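Local structure of uncharacterized protein Q99UF4 (Staphylococcus aureus, 3B2N) at residues A[4-10]-A[50-56]; A[10-16]-A[33-37]; A[68-72]-A[98-102]. The protein is probably a LuxR-family response regulator that controls transcription by binding DNA, its receiver domain likely switched by phosphorylation. All blocks are in the same frame, centred on the assembly; numbering follows the deposited sequence.

Overall arrangement
All three contacts belong to a single receiver domain with the doubly wound alpha/beta fold of CheY. Interaction 1 is its buried centre, where strands 4-9 and 52-55 pair in parallel through backbone bonds and apolar side chains. Interaction 2, partly buried, starts from the same strand, with Glu10 in common, and ties the turn into helix 13-26 to the edge strand 29-35. Interaction 3, a surface contact between helix 64-73 and a loop, lies on the other side of the chain's centre, with nearest atoms about 11 Å from those of interaction 2. Both outer contacts rest on an arginine shared between carboxylate and backbone carbonyl. Interaction 3 touches interaction 1 by packing, Ile71 CD1 against Val53 CG2.

Interaction 1: residues A[4-10]-A[50-56]; sequences TSLIIAE and PNVVILD
Pro50 leans on Ile7 where two neighbouring inner strands of the CheY-like receiver fold begin their parallel pairing. Its CG lies 3.6 Å from Ile7 CD1, a stiff ring against an extended branch. Asn51 turns its amide back on Ser5, and OD1 accepts from Ser5 N at 2.9 Å, nearly straight (168°). Ser5 answers with its hydroxyl: OG, set between the backbone N and the carbonyl carbon (chi1 54°), takes the N-H of Asn51 at 3.1 Å. Short polar arms suit this place because they bond to backbone before the regular register starts. Val52 opens that register, giving N to Ser5 O and accepting from Ile7 N, while its CB lies alongside Leu6 CD1. Val53 is on the other face of the sheet, with Ile7, under helix 38-48. Ile54 is held from both ends, N to Ile7 O at 3.0 Å and O from Ala9 N at 2.8 Å; its CD1 meets Leu6 CD2 at 3.7 Å beneath helix 13-26. Leu55 brings CD1 near the small Ala9. Asp56 follows the end of the strand where receiver domains carry their phosphoacceptor, a role consistent with its place. Its OD2 accepts from Asp11 N, while Glu10 OE2 accepts from Gln12 N. Lys106, salt-bridged to Glu10 OE1, probably offsets the two like charges, Glu10 OE1 lying 3.5 Å from Asp56 OD2 and the carboxylate planes 19° apart.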
loop_
_atom_site.group_PDB
_atom_site.type_symbol
_atom_site.label_atom_id
_atom_site.label_comp_id
_atom_site.label_asym_id
_atom_site.label_seq_id
_atom_site.Cartn_x
_atom_site.Cartn_y
_atom_site.Cartn_z
ATOM N N THR A 4 -6.392 11.806 -6.127
ATOM C CA THR A 4 -5.637 10.577 -6.282
ATOM C C THR A 4 -6.415 9.387 -5.679
ATOM O O THR A 4 -6.854 9.439 -4.512
ATOM C CB THR A 4 -4.292 10.743 -5.617
ATOM O OG1 THR A 4 -3.626 11.849 -6.242
ATOM C CG2 THR A 4 -3.475 9.508 -5.783
ATOM N N SER A 5 -6.603 8.326 -6.465
ATOM C CA SER A 5 -7.265 7.133 -5.919
ATOM C C SER A 5 -6.297 6.132 -5.289
ATOM O O SER A 5 -5.174 5.962 -5.755
ATOM C CB SER A 5 -8.119 6.454 -6.973
ATOM O OG SER A 5 -7.338 6.180 -8.116
ATOM N N LEU A 6 -6.775 5.469 -4.229
ATOM C CA LEU A 6 -5.998 4.579 -3.426
ATOM C C LEU A 6 -6.787 3.317 -3.119
ATOM O O LEU A 6 -7.996 3.382 -2.874
ATOM C CB LEU A 6 -5.741 5.215 -2.049
ATOM C CG LEU A 6 -4.407 5.765 -1.602
ATOM C CD1 LEU A 6 -4.137 6.968 -2.445
ATOM C CD2 LEU A 6 -4.541 6.188 -0.150
ATOM N N ILE A 7 -6.083 2.198 -3.035
ATOM C CA ILE A 7 -6.604 1.020 -2.374
ATOM C C ILE A 7 -5.671 0.736 -1.191
ATOM O O ILE A 7 -4.448 0.906 -1.293
ATOM C CB ILE A 7 -6.712 -0.207 -3.363
ATOM C CG1 ILE A 7 -7.825 0.046 -4.391
ATOM C CG2 ILE A 7 -6.907 -1.559 -2.551
ATOM C CD1 ILE A 7 -8.023 -1.012 -5.502
ATOM N N ILE A 8 -6.236 0.281 -0.074
ATOM C CA ILE A 8 -5.450 0.026 1.123
ATOM C C ILE A 8 -5.612 -1.402 1.506
ATOM O O ILE A 8 -6.748 -1.879 1.666
ATOM C CB ILE A 8 -5.875 0.886 2.318
ATOM C CG1 ILE A 8 -5.694 2.372 1.943
ATOM C CG2 ILE A 8 -5.025 0.451 3.613
ATOM C CD1 ILE A 8 -6.304 3.335 2.931
ATOM N N ALA A 9 -4.501 -2.122 1.598
ATOM C CA ALA A 9 -4.639 -3.511 2.041
ATOM C C ALA A 9 -3.813 -3.586 3.332
ATOM O O ALA A 9 -2.583 -3.389 3.312
ATOM C CB ALA A 9 -4.097 -4.494 0.960
ATOM N N GLU A 10 -4.460 -3.877 4.444
ATOM C CA GLU A 10 -3.790 -3.908 5.732
ATOM C C GLU A 10 -4.381 -5.000 6.658
ATOM O O GLU A 10 -5.611 -5.156 6.788
ATOM C CB GLU A 10 -3.833 -2.500 6.375
ATOM C CG GLU A 10 -3.764 -2.484 7.952
ATOM C CD GLU A 10 -2.387 -2.947 8.490
ATOM O OE1 GLU A 10 -1.336 -2.601 7.886
ATOM O OE2 GLU A 10 -2.358 -3.700 9.491
ATOM N N PRO A 50 -6.285 1.696 -9.146
ATOM C CA PRO A 50 -6.055 2.959 -8.423
ATOM C C PRO A 50 -4.707 3.579 -8.830
ATOM O O PRO A 50 -3.832 2.879 -9.329
ATOM C CB PRO A 50 -6.003 2.518 -6.947
ATOM C CG PRO A 50 -5.475 1.101 -7.021
ATOM C CD PRO A 50 -6.077 0.515 -8.290
ATOM N N ASN A 51 -4.529 4.875 -8.586
ATOM C CA ASN A 51 -3.243 5.531 -8.835
ATOM C C ASN A 51 -2.131 4.970 -7.907
ATOM O O ASN A 51 -0.978 4.750 -8.305
ATOM C CB ASN A 51 -3.421 7.036 -8.632
ATOM C CG ASN A 51 -4.488 7.623 -9.542
ATOM O OD1 ASN A 51 -5.330 8.411 -9.123
ATOM N ND2 ASN A 51 -4.455 7.236 -10.793
ATOM N N VAL A 52 -2.517 4.657 -6.687
ATOM C CA VAL A 52 -1.565 4.309 -5.643
ATOM C C VAL A 52 -2.172 3.185 -4.821
ATOM O O VAL A 52 -3.413 3.141 -4.592
ATOM C CB VAL A 52 -1.340 5.524 -4.627
ATOM C CG1 VAL A 52 -0.397 5.131 -3.482
ATOM C CG2 VAL A 52 -0.849 6.800 -5.329
ATOM N N VAL A 53 -1.313 2.287 -4.359
ATOM C CA VAL A 53 -1.751 1.304 -3.365
ATOM C C VAL A 53 -0.857 1.333 -2.133
ATOM O O VAL A 53 0.376 1.563 -2.220
ATOM C CB VAL A 53 -1.883 -0.158 -3.913
ATOM C CG1 VAL A 53 -2.981 -0.249 -4.967
ATOM C CG2 VAL A 53 -0.549 -0.689 -4.519
ATOM N N ILE A 54 -1.486 1.066 -0.985
ATOM C CA ILE A 54 -0.783 0.913 0.282
ATOM C C ILE A 54 -0.934 -0.550 0.705
ATOM O O ILE A 54 -2.077 -1.055 0.794
ATOM C CB ILE A 54 -1.386 1.874 1.310
ATOM C CG1 ILE A 54 -1.311 3.298 0.727
ATOM C CG2 ILE A 54 -0.634 1.874 2.554
ATOM C CD1 ILE A 54 -1.899 4.327 1.662
ATOM N N LEU A 55 0.200 -1.206 0.969
ATOM C CA LEU A 55 0.194 -2.644 1.165
ATOM C C LEU A 55 0.965 -2.968 2.437
ATOM O O LEU A 55 2.138 -2.551 2.596
ATOM C CB LEU A 55 0.912 -3.330 -0.026
ATOM C CG LEU A 55 0.233 -3.860 -1.290
ATOM C CD1 LEU A 55 -1.095 -3.265 -1.577
ATOM C CD2 LEU A 55 1.138 -3.722 -2.472
ATOM N N ASP A 56 0.303 -3.684 3.337
ATOM C CA ASP A 56 0.971 -4.333 4.471
ATOM C C ASP A 56 1.748 -5.543 3.876
ATOM O O ASP A 56 1.458 -5.961 2.768
ATOM C CB ASP A 56 -0.132 -4.772 5.469
ATOM C CG ASP A 56 0.396 -5.342 6.769
ATOM O OD1 ASP A 56 1.616 -5.187 7.106
ATOM O OD2 ASP A 56 -0.428 -5.987 7.456
HETATM O O HOH W 1 -3.181 10.916 -9.460
#

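Interaction 2: residues A[10-16]-A[33-37]; sequences EDQNMLR and ADTDN
Arg16 runs out with CG anti to the backbone N and then bends at chi3 (72°), while Asp34 sets its carboxylate between its own N and carbonyl carbon (chi1 71°), and the two side chains meet at about a right angle. They join the first turn of helix 13-26 to strand 29-35 within a beta-alpha-beta unit of the receiver fold. Arg16 NE donates to Asp34 OD2 at 2.7 Å, in the guanidinium plane and on the anti lone pair of the acid, with guanidinium and carboxylate 22° apart. The same guanidinium turns back to its own segment, NH1 reaching Glu10 O at 2.9 Å. Arginine suits this place because its several N-H groups can serve an acid and a backbone carbonyl at once. One face of the guanidinium lies against the backbone of 35-36, with Asp36 N 3.9 Å above its centre and Thr35 C nearer the rim. The pairing of strands 4-9 and 29-35 runs on past the strand end, Glu10 N donating to Thr35 O at 2.9 Å. Thr35 makes an ST turn, OG1 accepting from Asn37 N, and is also bonded to Asp40. Beside it Asp36 CA directs its C-H at Glu10 O, 3.2 Å away.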
loop_
_atom_site.group_PDB
_atom_site.type_symbol
_atom_site.label_atom_id
_atom_site.label_comp_id
_atom_site.label_asym_id
_atom_site.label_seq_id
_atom_site.Cartn_x
_atom_site.Cartn_y
_atom_site.Cartn_z
ATOM N N GLU A 10 -4.460 -3.877 4.444
ATOM C CA GLU A 10 -3.790 -3.908 5.732
ATOM C C GLU A 10 -4.381 -5.000 6.658
ATOM O O GLU A 10 -5.611 -5.156 6.788
ATOM C CB GLU A 10 -3.833 -2.500 6.375
ATOM C CG GLU A 10 -3.764 -2.484 7.952
ATOM C CD GLU A 10 -2.387 -2.947 8.490
ATOM O OE1 GLU A 10 -1.336 -2.601 7.886
ATOM O OE2 GLU A 10 -2.358 -3.700 9.491
ATOM N N ASP A 11 -3.506 -5.763 7.294
ATOM C CA ASP A 11 -3.969 -6.932 8.019
ATOM C C ASP A 11 -4.797 -6.526 9.230
ATOM O O ASP A 11 -5.775 -7.140 9.530
ATOM C CB ASP A 11 -2.773 -7.754 8.488
ATOM C CG ASP A 11 -3.203 -9.058 9.133
ATOM O OD1 ASP A 11 -3.028 -9.188 10.342
ATOM O OD2 ASP A 11 -3.803 -9.919 8.458
ATOM N N GLN A 12 -4.441 -5.437 9.904
ATOM C CA GLN A 12 -5.088 -5.197 11.154
ATOM C C GLN A 12 -6.288 -4.264 10.901
ATOM O O GLN A 12 -6.121 -3.155 10.378
ATOM C CB GLN A 12 -4.086 -4.577 12.137
ATOM C CG GLN A 12 -4.685 -4.294 13.499
ATOM C CD GLN A 12 -3.805 -3.361 14.236
ATOM O OE1 GLN A 12 -4.028 -2.161 14.194
ATOM N NE2 GLN A 12 -2.782 -3.889 14.906
ATOM N N ASN A 13 -7.486 -4.699 11.291
ATOM C CA ASN A 13 -8.706 -3.909 11.082
ATOM C C ASN A 13 -8.632 -2.495 11.735
ATOM O O ASN A 13 -8.953 -1.495 11.103
ATOM C CB ASN A 13 -9.942 -4.689 11.603
ATOM C CG ASN A 13 -10.201 -6.043 10.859
ATOM O OD1 ASN A 13 -9.745 -6.281 9.720
ATOM N ND2 ASN A 13 -10.964 -6.925 11.519
ATOM N N MET A 14 -8.240 -2.423 13.004
ATOM C CA MET A 14 -8.207 -1.111 13.676
ATOM C C MET A 14 -7.371 -0.085 12.873
ATOM O O MET A 14 -7.858 1.035 12.572
ATOM C CB MET A 14 -7.742 -1.211 15.144
ATOM C CG MET A 14 -7.935 0.129 15.927
ATOM S SD MET A 14 -7.578 0.123 17.713
ATOM C CE MET A 14 -9.051 -0.743 18.281
ATOM N N LEU A 15 -6.143 -0.463 12.498
ATOM C CA LEU A 15 -5.279 0.460 11.783
ATOM C C LEU A 15 -5.823 0.691 10.362
ATOM O O LEU A 15 -5.789 1.834 9.845
ATOM C CB LEU A 15 -3.815 -0.056 11.708
ATOM C CG LEU A 15 -2.837 0.767 10.828
ATOM C CD1 LEU A 15 -2.709 2.176 11.435
ATOM C CD2 LEU A 15 -1.481 0.056 10.846
ATOM N N ARG A 16 -6.345 -0.378 9.725
ATOM C CA ARG A 16 -6.821 -0.230 8.380
ATOM C C ARG A 16 -7.980 0.837 8.317
ATOM O O ARG A 16 -7.969 1.727 7.487
ATOM C CB ARG A 16 -7.354 -1.551 7.813
ATOM C CG ARG A 16 -7.694 -1.384 6.311
ATOM C CD ARG A 16 -7.964 -2.664 5.523
ATOM N NE ARG A 16 -9.243 -3.242 5.892
ATOM C CZ ARG A 16 -9.400 -4.176 6.828
ATOM N NH1 ARG A 16 -8.342 -4.689 7.535
ATOM N NH2 ARG A 16 -10.629 -4.616 7.047
ATOM N N ALA A 33 -11.245 1.145 -2.229
ATOM C CA ALA A 33 -11.481 -0.168 -1.636
ATOM C C ALA A 33 -10.465 -0.365 -0.522
ATOM O O ALA A 33 -9.389 0.213 -0.599
ATOM C CB ALA A 33 -11.304 -1.291 -2.721
ATOM N N ASP A 34 -10.782 -1.185 0.476
ATOM C CA ASP A 34 -9.782 -1.566 1.452
ATOM C C ASP A 34 -10.006 -3.028 1.870
ATOM O O ASP A 34 -11.138 -3.514 1.799
ATOM C CB ASP A 34 -9.867 -0.655 2.668
ATOM C CG ASP A 34 -11.098 -0.915 3.502
ATOM O OD1 ASP A 34 -12.160 -0.340 3.186
ATOM O OD2 ASP A 34 -11.012 -1.697 4.470
ATOM N N THR A 35 -8.964 -3.725 2.335
ATOM C CA THR A 35 -9.122 -5.165 2.638
ATOM C C THR A 35 -7.983 -5.628 3.517
ATOM O O THR A 35 -6.969 -4.959 3.605
ATOM C CB THR A 35 -9.179 -6.063 1.322
ATOM O OG1 THR A 35 -9.244 -7.439 1.670
ATOM C CG2 THR A 35 -7.926 -5.872 0.461
ATOM N N ASP A 36 -8.150 -6.772 4.147
ATOM C CA ASP A 36 -7.095 -7.367 4.956
ATOM C C ASP A 36 -6.477 -8.560 4.239
ATOM O O ASP A 36 -5.663 -9.268 4.792
ATOM C CB ASP A 36 -7.619 -7.768 6.328
ATOM C CG ASP A 36 -8.692 -8.852 6.267
ATOM O OD1 ASP A 36 -9.051 -9.376 7.340
ATOM O OD2 ASP A 36 -9.183 -9.186 5.183
ATOM N N ASN A 37 -6.827 -8.756 2.993
ATOM C CA ASN A 37 -6.374 -9.966 2.270
ATOM C C ASN A 37 -5.683 -9.606 0.965
ATOM O O ASN A 37 -6.251 -8.887 0.117
ATOM C CB ASN A 37 -7.570 -10.901 2.026
ATOM C CG ASN A 37 -7.174 -12.202 1.358
ATOM O OD1 ASN A 37 -6.735 -12.227 0.210
ATOM N ND2 ASN A 37 -7.366 -13.295 2.065
HETATM O O HOH W 2 -7.588 -8.657 9.998
HETATM O O HOH W 3 -6.317 -10.397 7.958
#

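Interaction 3: residues A[68-72]-A[98-102]; sequences LAEIR and NDVDA
Asn98 and Ala69 bring their CA atoms within 5.8 Å where helix 89-97 ends in a Schellman motif beside helix 64-73 of the receiver fold, and Asp99, with its positive phi of 62°, turns the chain toward strand 102-105. Leu68 packs against this turn: its CD2 lies 3.6 Å from Asn98 CB and 3.7 Å from Val100 CB, meeting the valine side chain at about a right angle. A branched apolar residue suits a position that also packs on Val80 of the neighbouring strand. Ala69 is small enough to let the Asn98 amide approach, while Asn98 ND2 bonds to Lys94 O of its own helix. One turn on, Arg72 bends at chi2 (-65°) and lays its guanidinium edge against the loop. Side-on, NE and NH1 both donate to Asp99 O, at 2.9 and 2.8 Å respectively, so one backbone oxygen is gripped twice. Asp99 OD1 adds attraction of charge alone, lying well out of the guanidinium plane. NH2 reaches Ile78 O, consistent with a fixed rotation of the group. Asp101 OD2, which also accepts from Val80 N, is met from above its carboxylate plane by Arg72 NH1 at 2.7 Å.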
loop_
_atom_site.group_PDB
_atom_site.type_symbol
_atom_site.label_atom_id
_atom_site.label_comp_id
_atom_site.label_asym_id
_atom_site.label_seq_id
_atom_site.Cartn_x
_atom_site.Cartn_y
_atom_site.Cartn_z
ATOM N N LEU A 68 2.962 -6.642 -4.796
ATOM C CA LEU A 68 3.901 -5.739 -5.477
ATOM C C LEU A 68 4.543 -6.448 -6.665
ATOM O O LEU A 68 4.563 -5.909 -7.782
ATOM C CB LEU A 68 4.983 -5.246 -4.489
ATOM C CG LEU A 68 6.289 -4.660 -5.080
ATOM C CD1 LEU A 68 5.992 -3.357 -5.829
ATOM C CD2 LEU A 68 7.261 -4.381 -3.961
ATOM N N ALA A 69 5.040 -7.664 -6.450
ATOM C CA ALA A 69 5.669 -8.393 -7.550
ATOM C C ALA A 69 4.721 -8.561 -8.728
ATOM O O ALA A 69 5.138 -8.422 -9.881
ATOM C CB ALA A 69 6.241 -9.757 -7.102
ATOM N N GLU A 70 3.440 -8.839 -8.448
ATOM C CA GLU A 70 2.513 -9.100 -9.559
ATOM C C GLU A 70 2.171 -7.830 -10.316
ATOM O O GLU A 70 2.041 -7.852 -11.540
ATOM C CB GLU A 70 1.221 -9.783 -9.087
ATOM C CG GLU A 70 0.458 -10.424 -10.227
ATOM C CD GLU A 70 -0.781 -11.138 -9.756
ATOM O OE1 GLU A 70 -0.745 -11.740 -8.653
ATOM O OE2 GLU A 70 -1.797 -11.107 -10.491
ATOM N N ILE A 71 2.006 -6.724 -9.588
ATOM C CA ILE A 71 1.759 -5.404 -10.221
ATOM C C ILE A 71 2.923 -5.062 -11.166
ATOM O O ILE A 71 2.716 -4.494 -12.274
ATOM C CB ILE A 71 1.620 -4.316 -9.123
ATOM C CG1 ILE A 71 0.347 -4.542 -8.329
ATOM C CG2 ILE A 71 1.594 -2.855 -9.700
ATOM C CD1 ILE A 71 0.305 -3.706 -7.047
ATOM N N ARG A 72 4.143 -5.402 -10.745
ATOM C CA ARG A 72 5.307 -5.082 -11.585
ATOM C C ARG A 72 5.407 -6.032 -12.776
ATOM O O ARG A 72 5.608 -5.572 -13.872
ATOM C CB ARG A 72 6.611 -5.052 -10.789
ATOM C CG ARG A 72 6.611 -3.972 -9.719
ATOM C CD ARG A 72 6.556 -2.558 -10.249
ATOM N NE ARG A 72 6.712 -1.567 -9.181
ATOM C CZ ARG A 72 5.869 -0.562 -8.956
ATOM N NH1 ARG A 72 6.098 0.271 -7.949
ATOM N NH2 ARG A 72 4.802 -0.382 -9.746
ATOM N N ASN A 98 11.961 -5.626 -5.845
ATOM C CA ASN A 98 10.692 -5.627 -6.579
ATOM C C ASN A 98 10.198 -4.269 -6.978
ATOM O O ASN A 98 9.031 -4.125 -7.291
ATOM C CB ASN A 98 9.637 -6.335 -5.736
ATOM C CG ASN A 98 9.747 -7.843 -5.876
ATOM O OD1 ASN A 98 9.417 -8.380 -6.927
ATOM N ND2 ASN A 98 10.251 -8.524 -4.846
ATOM N N ASP A 99 11.068 -3.275 -6.911
ATOM C CA ASP A 99 10.757 -1.931 -7.385
ATOM C C ASP A 99 9.576 -1.226 -6.648
ATOM O O ASP A 99 8.697 -0.580 -7.285
ATOM C CB ASP A 99 10.515 -1.966 -8.895
ATOM C CG ASP A 99 10.404 -0.576 -9.507
ATOM O OD1 ASP A 99 9.666 -0.435 -10.509
ATOM O OD2 ASP A 99 11.034 0.373 -8.974
ATOM N N VAL A 100 9.560 -1.332 -5.322
ATOM C CA VAL A 100 8.552 -0.642 -4.499
ATOM C C VAL A 100 8.770 0.884 -4.653
ATOM O O VAL A 100 9.898 1.324 -4.812
ATOM C CB VAL A 100 8.652 -1.066 -2.999
ATOM C CG1 VAL A 100 9.862 -0.417 -2.328
ATOM C CG2 VAL A 100 7.305 -0.777 -2.238
ATOM N N ASP A 101 7.715 1.692 -4.631
ATOM C CA ASP A 101 7.957 3.136 -4.703
ATOM C C ASP A 101 8.368 3.743 -3.359
ATOM O O ASP A 101 9.205 4.660 -3.315
ATOM C CB ASP A 101 6.749 3.846 -5.295
ATOM C CG ASP A 101 6.509 3.416 -6.715
ATOM O OD1 ASP A 101 7.409 3.647 -7.519
ATOM O OD2 ASP A 101 5.485 2.780 -7.009
ATOM N N ALA A 102 7.806 3.230 -2.267
ATOM C CA ALA A 102 8.263 3.651 -0.955
ATOM C C ALA A 102 8.056 2.537 0.068
ATOM O O ALA A 102 7.123 1.738 -0.041
ATOM C CB ALA A 102 7.566 4.959 -0.511
#